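Local coordinates for protein putative leucoanthocyanidin reductase 1 (Vitis vinifera, PDB 3I6I) that probably catalyses the NADPH-dependent reduction of leucoanthocyanidins to flavan-3-ols as a Rossmann-fold enzyme of the short-chain dehydrogenase/reductase class in grapevine, at residues A[127-133]-A[271-275]; A[164-168]-A[183-187]; A[193-197]-A[220-224]. One frame throughout, in Å; residues are numbered along the deposited sequence.

Contact 1: A[127-133]-A[271-275]; sequences ADPVEPG and AFTHD
Ala271 and Gly133 lie in the tightly packed part of this contact. CB of Ala271 sits 3.4 Å from the carbonyl O of Val130 and 3.6 Å from Gly133 N, and CG2 of Val130 adds an apolar touch. Gly133, opening helix 133-149, brings its CA to 3.5 Å from CE1 of Phe272; a CB there would collide with that ring atom. Pro129 CG meets the same ring at its edge, near the ring plane, while Tyr137 packs against both Pro129 and Phe272.

Beside this packing a water accepts from Val130 N, donates to the carbonyl O of Ala271 and lies in the plane of the His274 ring, 2.9 Å from ND1. NE2 of His274 is bonded to Glu252. Asp275 OD2 lies 3.4 Å from Pro129 N, which has no hydrogen to give, so this is packing only. Toward Asp128, whose side chain is exposed, the join is looser: a second water accepts from Asp128 N and donates to OD1 of Asp275. With no direct hydrogen bond between the segments, loop 127-133 is held to helix 266-277 by the apolar fit of Ala271, Gly133 and Phe272, flanked by water bridges at Val130 and, farther out, Asp128, beside the NADPH site.

Contact 2: A[164-168]-A[183-187]; sequences SWPYY and FQIYG
An inverse gamma turn centred on Pro166, in the loop that follows strand 161-162, meets side chains of strand 183-186 here. The evidence for the turn includes a weak bond from Tyr167 N to the carbonyl O of Trp165. The one direct hydrogen bond between the segments uses the next carbonyl: Tyr186 OH donates to Pro166 O at 2.6 Å. Its C=O...donor angle is 143° and the hydroxyl lies in the carbonyl plane, on a lone pair; the acceptor in turn lies at the edge of the phenol ring, near its plane. With CG anti to its carbonyl carbon (chi1 -50°), Tyr186 sends the ring across from the strand to the loop.

Two waters fill out the polar layer. One accepts from Trp165 NE1 at 2.9 Å and donates both to Gln184 O and to Tyr186 OH, so the hydroxyl that gives its proton to Pro166 also receives one. The other accepts from Tyr168 N and donates to OE1 of Gln184 at 2.8 Å.

Farther along, the aromatic groups take over. CH2 of Trp165 comes within 3.5 Å of Phe183 CD1; the six-membered ring of Trp165 and the Phe183 ring have planes 35° apart and centroids 5.3 Å apart, an oblique pairing. The opposite end of the indole is fixed inside its own loop, where Trp165 CD1 lies 3.5 Å above the centre of the Tyr167 ring. Tyr167 OH is bonded to Leu177 O.

Strand 183-186 pairs in parallel with strand 247-250 through backbone bonds of Phe183 and Ile185. Pro166 rests on Leu233 of helix 230-241, whereas Tyr168 and Tyr186 both reach Leu255 of helix 252-260.

Contact 3: A[193-197]-A[220-224]; sequences AYFVA and HFRPS
Tyr194 holds CG anti to its carbonyl carbon (chi1 -67°), which carries its ring over Arg222, and Arg222 runs extended from CG to NE beneath it. Arg222 CA lies over one face, 3.7 Å from the Tyr194 ring centroid and 20° off the normal, a CH-pi contact. Along the same side chain, Arg222 CB approaches Tyr194 CZ at 3.5 Å and CD comes to 3.7 Å from the OH. The guanidinium plane is turned only 13° from the ring plane, but it sits obliquely to the ring; its cation-pi partner is Phe285, whose carbonyl O also accepts from NH2.

Pro223 O reaches the edge of the Tyr194 ring, 3.5 Å from CD2 and near its plane. With an alanine here the ring over Arg222 CA and CB is gone, which would probably open a gap above the arginine's aliphatic part and leave the Pro223 carbonyl without its ring-edge neighbour. Two residues on, Val196 divides its branches: CG1 meets Phe221 CD2 at 4.1 Å and CG2 faces Pro223 CG.

No hydrogen bond joins the two segments directly. Asn160, a cofactor-binding residue, touches Tyr194 and donates through ND2 to Phe221 O. The contact thus packs side chains of a central strand, 193-196, in a small mixed sheet on the backbone and side chains of the loop leading to its antiparallel neighbour 227-228, next to the NADPH site of this Rossmann-fold reductase, which it borders through Asn160.

Contact 1 closes a long loop of chain in which contacts 2 and 3 are nested; these two follow in series, on the successive strands 183-186 and 193-196. Contacts 1 and 2 have centres about 15 Å apart and touch directly: Thr273 CG2 of helix 266-277 packs 3.6 Å from Tyr186 CE2. Contact 3 touches neither, its centre about 19 Å from that of contact 1 and about 17 Å from that of contact 2, yet helix 266-277 also packs on Ala193 and Phe195. That helix is therefore common ground for all three. Together they join parts of the chain beyond the parallel five-stranded sheet, and all three lie within about 6 to 9 Å of the bound NADPH, contact 1 nearest (side chain to cofactor).

Contact 1: A[127-133]-A[271-275]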
loop_
_atom_site.group_PDB
_atom_site.type_symbol
_atom_site.label_atom_id
_atom_site.label_comp_id
_atom_site.label_asym_id
_atom_site.label_seq_id
_atom_site.Cartn_x
_atom_site.Cartn_y
_atom_site.Cartn_z
ATOM N N ALA A 127 -12.388 -8.770 -0.826
ATOM C CA ALA A 127 -11.497 -9.809 -1.437
ATOM C C ALA A 127 -11.441 -11.036 -0.534
ATOM O O ALA A 127 -11.421 -10.901 0.690
ATOM C CB ALA A 127 -10.105 -9.248 -1.625
ATOM N N ASP A 128 -11.296 -12.207 -1.150
ATOM C CA ASP A 128 -11.317 -13.478 -0.445
ATOM C C ASP A 128 -10.136 -14.359 -0.942
ATOM O O ASP A 128 -10.361 -15.422 -1.555
ATOM C CB ASP A 128 -12.684 -14.119 -0.711
ATOM C CG ASP A 128 -12.877 -15.448 -0.040
ATOM O OD1 ASP A 128 -12.327 -15.658 1.062
ATOM O OD2 ASP A 128 -13.578 -16.307 -0.644
ATOM N N PRO A 129 -8.896 -13.948 -0.632
ATOM C CA PRO A 129 -7.770 -14.753 -1.082
ATOM C C PRO A 129 -7.672 -16.053 -0.387
ATOM O O PRO A 129 -8.197 -16.222 0.709
ATOM C CB PRO A 129 -6.555 -13.903 -0.732
ATOM C CG PRO A 129 -7.042 -13.070 0.440
ATOM C CD PRO A 129 -8.440 -12.763 0.118
ATOM N N VAL A 130 -6.994 -17.005 -0.996
ATOM C CA VAL A 130 -6.685 -18.215 -0.259
ATOM C C VAL A 130 -5.683 -17.994 0.871
ATOM O O VAL A 130 -5.050 -16.955 0.953
ATOM C CB VAL A 130 -6.160 -19.358 -1.212
ATOM C CG1 VAL A 130 -7.209 -19.636 -2.275
ATOM C CG2 VAL A 130 -4.752 -18.988 -1.844
ATOM N N GLU A 131 -5.534 -19.000 1.729
ATOM C CA GLU A 131 -4.517 -18.918 2.775
ATOM C C GLU A 131 -3.137 -19.020 2.114
ATOM O O GLU A 131 -2.991 -19.702 1.108
ATOM C CB GLU A 131 -4.685 -20.018 3.795
ATOM C CG GLU A 131 -5.980 -19.930 4.602
ATOM C CD GLU A 131 -5.923 -18.901 5.714
ATOM O OE1 GLU A 131 -4.926 -18.135 5.774
ATOM O OE2 GLU A 131 -6.877 -18.862 6.559
ATOM N N PRO A 132 -2.108 -18.394 2.698
ATOM C CA PRO A 132 -2.121 -17.580 3.919
ATOM C C PRO A 132 -2.356 -16.071 3.685
ATOM O O PRO A 132 -2.259 -15.289 4.622
ATOM C CB PRO A 132 -0.746 -17.857 4.512
ATOM C CG PRO A 132 0.156 -18.016 3.277
ATOM C CD PRO A 132 -0.730 -18.673 2.235
ATOM N N GLY A 133 -2.677 -15.658 2.458
ATOM C CA GLY A 133 -3.100 -14.286 2.195
ATOM C C GLY A 133 -4.290 -13.945 3.091
ATOM O O GLY A 133 -4.350 -12.847 3.669
ATOM N N ALA A 271 -0.727 -16.284 -2.890
ATOM C CA ALA A 271 -2.166 -16.178 -2.640
ATOM C C ALA A 271 -2.739 -14.868 -3.222
ATOM O O ALA A 271 -3.782 -14.865 -3.855
ATOM C CB ALA A 271 -2.402 -16.250 -1.127
ATOM N N PHE A 272 -2.044 -13.753 -3.029
ATOM C CA PHE A 272 -2.552 -12.474 -3.590
ATOM C C PHE A 272 -2.455 -12.418 -5.123
ATOM O O PHE A 272 -3.345 -11.878 -5.765
ATOM C CB PHE A 272 -1.801 -11.303 -3.003
ATOM C CG PHE A 272 -1.992 -11.121 -1.514
ATOM C CD1 PHE A 272 -3.173 -11.461 -0.859
ATOM C CD2 PHE A 272 -0.972 -10.584 -0.770
ATOM C CE1 PHE A 272 -3.299 -11.259 0.514
ATOM C CE2 PHE A 272 -1.118 -10.359 0.586
ATOM C CZ PHE A 272 -2.283 -10.708 1.221
ATOM N N THR A 273 -1.396 -13.020 -5.693
ATOM C CA THR A 273 -1.285 -13.188 -7.167
ATOM C C THR A 273 -2.497 -13.932 -7.738
ATOM O O THR A 273 -3.064 -13.554 -8.774
ATOM C CB THR A 273 0.051 -13.903 -7.551
ATOM O OG1 THR A 273 1.163 -13.150 -7.024
ATOM C CG2 THR A 273 0.235 -13.968 -9.090
ATOM N N HIS A 274 -2.871 -15.032 -7.109
ATOM C CA HIS A 274 -4.058 -15.797 -7.478
ATOM C C HIS A 274 -5.323 -14.938 -7.401
ATOM O O HIS A 274 -6.139 -14.901 -8.335
ATOM C CB HIS A 274 -4.178 -17.014 -6.578
ATOM C CG HIS A 274 -5.397 -17.834 -6.805
ATOM N ND1 HIS A 274 -6.520 -17.731 -6.025
ATOM C CD2 HIS A 274 -5.634 -18.844 -7.674
ATOM C CE1 HIS A 274 -7.428 -18.596 -6.454
ATOM N NE2 HIS A 274 -6.910 -19.277 -7.464
ATOM N N ASP A 275 -5.489 -14.224 -6.301
ATOM C CA ASP A 275 -6.673 -13.404 -6.116
ATOM C C ASP A 275 -6.809 -12.350 -7.229
ATOM O O ASP A 275 -7.918 -12.135 -7.752
ATOM C CB ASP A 275 -6.676 -12.751 -4.729
ATOM C CG ASP A 275 -8.091 -12.495 -4.182
ATOM O OD1 ASP A 275 -9.150 -13.015 -4.712
ATOM O OD2 ASP A 275 -8.147 -11.748 -3.174
HETATM O O HOH W 1 -11.526 -12.589 -3.996
HETATM O O HOH W 2 -6.198 -16.163 -3.570
#

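Contact 2: A[164-168]-A[183-187]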
loop_
_atom_site.group_PDB
_atom_site.type_symbol
_atom_site.label_atom_id
_atom_site.label_comp_id
_atom_site.label_asym_id
_atom_site.label_seq_id
_atom_site.Cartn_x
_atom_site.Cartn_y
_atom_site.Cartn_z
ATOM N N SER A 164 5.175 -2.556 -10.573
ATOM C CA SER A 164 6.369 -3.364 -10.755
ATOM C C SER A 164 5.902 -4.597 -11.475
ATOM O O SER A 164 4.705 -4.771 -11.710
ATOM C CB SER A 164 6.991 -3.729 -9.406
ATOM O OG SER A 164 6.058 -4.370 -8.558
ATOM N N TRP A 165 6.845 -5.443 -11.857
ATOM C CA TRP A 165 6.488 -6.704 -12.478
ATOM C C TRP A 165 5.977 -7.609 -11.344
ATOM O O TRP A 165 6.659 -7.756 -10.347
ATOM C CB TRP A 165 7.649 -7.358 -13.261
ATOM C CG TRP A 165 7.097 -8.534 -13.974
ATOM C CD1 TRP A 165 7.002 -9.798 -13.493
ATOM C CD2 TRP A 165 6.400 -8.527 -15.221
ATOM N NE1 TRP A 165 6.339 -10.597 -14.390
ATOM C CE2 TRP A 165 5.963 -9.840 -15.463
ATOM C CE3 TRP A 165 6.113 -7.532 -16.166
ATOM C CZ2 TRP A 165 5.258 -10.198 -16.616
ATOM C CZ3 TRP A 165 5.420 -7.891 -17.310
ATOM C CH2 TRP A 165 5.000 -9.196 -17.523
ATOM N N PRO A 166 4.765 -8.193 -11.491
ATOM C CA PRO A 166 4.154 -9.097 -10.493
ATOM C C PRO A 166 4.689 -10.529 -10.517
ATOM O O PRO A 166 4.085 -11.420 -11.112
ATOM C CB PRO A 166 2.675 -9.086 -10.894
ATOM C CG PRO A 166 2.691 -8.858 -12.341
ATOM C CD PRO A 166 3.843 -7.946 -12.626
ATOM N N TYR A 167 5.846 -10.756 -9.921
ATOM C CA TYR A 167 6.344 -12.120 -9.766
ATOM C C TYR A 167 5.589 -12.838 -8.642
ATOM O O TYR A 167 5.169 -12.204 -7.705
ATOM C CB TYR A 167 7.819 -12.085 -9.411
ATOM C CG TYR A 167 8.703 -11.582 -10.512
ATOM C CD1 TYR A 167 9.060 -12.416 -11.579
ATOM C CD2 TYR A 167 9.201 -10.276 -10.490
ATOM C CE1 TYR A 167 9.895 -11.964 -12.592
ATOM C CE2 TYR A 167 10.040 -9.813 -11.504
ATOM C CZ TYR A 167 10.382 -10.658 -12.548
ATOM O OH TYR A 167 11.209 -10.227 -13.561
ATOM N N TYR A 168 5.489 -14.165 -8.713
ATOM C CA TYR A 168 4.638 -14.916 -7.753
ATOM C C TYR A 168 5.224 -14.978 -6.332
ATOM O O TYR A 168 4.480 -15.203 -5.375
ATOM C CB TYR A 168 4.401 -16.356 -8.214
ATOM C CG TYR A 168 5.523 -17.317 -7.848
ATOM C CD1 TYR A 168 5.387 -18.220 -6.781
ATOM C CD2 TYR A 168 6.719 -17.310 -8.547
ATOM C CE1 TYR A 168 6.431 -19.128 -6.439
ATOM C CE2 TYR A 168 7.764 -18.196 -8.217
ATOM C CZ TYR A 168 7.618 -19.102 -7.140
ATOM O OH TYR A 168 8.647 -20.001 -6.818
ATOM N N PHE A 183 8.397 -14.398 -20.175
ATOM C CA PHE A 183 7.354 -13.870 -19.332
ATOM C C PHE A 183 6.549 -15.048 -18.774
ATOM O O PHE A 183 6.128 -15.916 -19.510
ATOM C CB PHE A 183 6.377 -12.986 -20.135
ATOM C CG PHE A 183 6.948 -11.699 -20.656
ATOM C CD1 PHE A 183 7.195 -10.620 -19.799
ATOM C CD2 PHE A 183 7.135 -11.515 -22.020
ATOM C CE1 PHE A 183 7.668 -9.403 -20.296
ATOM C CE2 PHE A 183 7.639 -10.303 -22.533
ATOM C CZ PHE A 183 7.906 -9.243 -21.672
ATOM N N GLN A 184 6.311 -15.026 -17.469
ATOM C CA GLN A 184 5.352 -15.926 -16.829
ATOM C C GLN A 184 3.987 -15.251 -16.754
ATOM O O GLN A 184 3.807 -14.258 -16.039
ATOM C CB GLN A 184 5.857 -16.332 -15.428
ATOM C CG GLN A 184 7.061 -17.132 -15.501
ATOM C CD GLN A 184 7.390 -17.868 -14.201
ATOM O OE1 GLN A 184 7.104 -17.394 -13.097
ATOM N NE2 GLN A 184 7.979 -19.053 -14.346
ATOM N N ILE A 185 3.035 -15.814 -17.502
ATOM C CA ILE A 185 1.681 -15.284 -17.656
ATOM C C ILE A 185 0.753 -16.148 -16.802
ATOM O O ILE A 185 0.644 -17.380 -17.035
ATOM C CB ILE A 185 1.228 -15.343 -19.160
ATOM C CG1 ILE A 185 2.211 -14.607 -20.111
ATOM C CG2 ILE A 185 -0.184 -14.795 -19.357
ATOM C CD1 ILE A 185 2.416 -13.164 -19.750
ATOM N N TYR A 186 0.086 -15.512 -15.824
ATOM C CA TYR A 186 -0.868 -16.214 -14.949
ATOM C C TYR A 186 -2.173 -16.485 -15.658
ATOM O O TYR A 186 -2.832 -15.561 -16.191
ATOM C CB TYR A 186 -1.125 -15.426 -13.633
ATOM C CG TYR A 186 0.148 -15.028 -12.991
ATOM C CD1 TYR A 186 1.025 -15.993 -12.543
ATOM C CD2 TYR A 186 0.509 -13.692 -12.867
ATOM C CE1 TYR A 186 2.232 -15.655 -11.977
ATOM C CE2 TYR A 186 1.716 -13.326 -12.294
ATOM C CZ TYR A 186 2.586 -14.321 -11.852
ATOM O OH TYR A 186 3.816 -14.011 -11.284
ATOM N N GLY A 187 -2.564 -17.758 -15.632
ATOM C CA GLY A 187 -3.817 -18.216 -16.236
ATOM C C GLY A 187 -3.889 -17.850 -17.694
ATOM O O GLY A 187 -2.931 -18.077 -18.453
HETATM O O HOH W 3 5.360 -13.286 -13.791
HETATM O O HOH W 4 6.329 -15.299 -11.330
#

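Contact 3: A[193-197]-A[220-224]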
loop_
_atom_site.group_PDB
_atom_site.type_symbol
_atom_site.label_atom_id
_atom_site.label_comp_id
_atom_site.label_asym_id
_atom_site.label_seq_id
_atom_site.Cartn_x
_atom_site.Cartn_y
_atom_site.Cartn_z
ATOM N N ALA A 193 -5.802 -5.723 -13.761
ATOM C CA ALA A 193 -5.380 -5.186 -12.459
ATOM C C ALA A 193 -5.050 -3.716 -12.656
ATOM O O ALA A 193 -4.885 -3.270 -13.791
ATOM C CB ALA A 193 -4.183 -5.946 -11.933
ATOM N N TYR A 194 -4.984 -2.944 -11.568
ATOM C CA TYR A 194 -4.557 -1.554 -11.623
ATOM C C TYR A 194 -3.159 -1.410 -11.066
ATOM O O TYR A 194 -2.865 -1.856 -9.977
ATOM C CB TYR A 194 -5.506 -0.641 -10.835
ATOM C CG TYR A 194 -6.888 -0.517 -11.425
ATOM C CD1 TYR A 194 -7.935 -1.296 -10.961
ATOM C CD2 TYR A 194 -7.142 0.382 -12.453
ATOM C CE1 TYR A 194 -9.208 -1.184 -11.514
ATOM C CE2 TYR A 194 -8.400 0.524 -12.974
ATOM C CZ TYR A 194 -9.422 -0.270 -12.514
ATOM O OH TYR A 194 -10.630 -0.087 -13.122
ATOM N N PHE A 195 -2.295 -0.776 -11.835
ATOM C CA PHE A 195 -0.888 -0.549 -11.453
ATOM C C PHE A 195 -0.642 0.925 -11.222
ATOM O O PHE A 195 -1.036 1.785 -12.020
ATOM C CB PHE A 195 0.058 -1.078 -12.545
ATOM C CG PHE A 195 -0.111 -2.532 -12.813
ATOM C CD1 PHE A 195 0.589 -3.473 -12.087
ATOM C CD2 PHE A 195 -1.048 -2.980 -13.748
ATOM C CE1 PHE A 195 0.424 -4.826 -12.318
ATOM C CE2 PHE A 195 -1.230 -4.342 -13.979
ATOM C CZ PHE A 195 -0.474 -5.276 -13.262
ATOM N N VAL A 196 -0.020 1.219 -10.095
ATOM C CA VAL A 196 0.148 2.594 -9.642
ATOM C C VAL A 196 1.592 2.832 -9.259
ATOM O O VAL A 196 2.216 2.045 -8.490
ATOM C CB VAL A 196 -0.745 2.853 -8.423
ATOM C CG1 VAL A 196 -0.653 4.336 -7.998
ATOM C CG2 VAL A 196 -2.192 2.450 -8.715
ATOM N N ALA A 197 2.165 3.914 -9.779
ATOM C CA ALA A 197 3.491 4.305 -9.344
ATOM C C ALA A 197 3.572 4.540 -7.840
ATOM O O ALA A 197 2.705 5.153 -7.253
ATOM C CB ALA A 197 3.976 5.583 -10.078
ATOM N N HIS A 220 -10.352 3.950 -3.432
ATOM C CA HIS A 220 -9.922 2.954 -4.432
ATOM C C HIS A 220 -9.119 3.654 -5.515
ATOM O O HIS A 220 -9.516 4.718 -6.000
ATOM C CB HIS A 220 -11.115 2.212 -5.013
ATOM C CG HIS A 220 -11.979 1.567 -3.963
ATOM N ND1 HIS A 220 -11.675 0.329 -3.424
ATOM C CD2 HIS A 220 -13.070 2.016 -3.303
ATOM C CE1 HIS A 220 -12.578 0.033 -2.496
ATOM N NE2 HIS A 220 -13.454 1.022 -2.421
ATOM N N PHE A 221 -7.974 3.071 -5.904
ATOM C CA PHE A 221 -7.175 3.659 -6.955
ATOM C C PHE A 221 -7.451 2.934 -8.270
ATOM O O PHE A 221 -6.919 1.842 -8.492
ATOM C CB PHE A 221 -5.669 3.621 -6.661
ATOM C CG PHE A 221 -5.183 4.582 -5.589
ATOM C CD1 PHE A 221 -5.811 4.674 -4.350
ATOM C CD2 PHE A 221 -3.999 5.302 -5.792
ATOM C CE1 PHE A 221 -5.333 5.556 -3.384
ATOM C CE2 PHE A 221 -3.479 6.164 -4.792
ATOM C CZ PHE A 221 -4.169 6.275 -3.587
ATOM N N ARG A 222 -8.214 3.553 -9.158
ATOM C CA ARG A 222 -8.545 2.933 -10.435
ATOM C C ARG A 222 -8.208 3.814 -11.625
ATOM O O ARG A 222 -9.112 4.167 -12.421
ATOM C CB ARG A 222 -10.004 2.549 -10.478
ATOM C CG ARG A 222 -10.427 1.576 -9.419
ATOM C CD ARG A 222 -11.779 1.001 -9.728
ATOM N NE ARG A 222 -12.073 -0.191 -8.935
ATOM C CZ ARG A 222 -13.212 -0.890 -9.004
ATOM N NH1 ARG A 222 -14.228 -0.470 -9.748
ATOM N NH2 ARG A 222 -13.377 -1.996 -8.286
ATOM N N PRO A 223 -6.903 4.153 -11.781
ATOM C CA PRO A 223 -6.516 4.918 -12.953
ATOM C C PRO A 223 -6.764 4.126 -14.252
ATOM O O PRO A 223 -6.148 3.061 -14.499
ATOM C CB PRO A 223 -5.016 5.194 -12.711
ATOM C CG PRO A 223 -4.561 4.002 -11.910
ATOM C CD PRO A 223 -5.730 3.828 -10.957
ATOM N N SER A 224 -7.679 4.622 -15.073
ATOM C CA SER A 224 -8.126 3.885 -16.244
ATOM C C SER A 224 -6.980 3.547 -17.232
ATOM O O SER A 224 -7.016 2.520 -17.888
ATOM C CB SER A 224 -9.277 4.624 -16.967
ATOM O OG SER A 224 -8.821 5.874 -17.487
#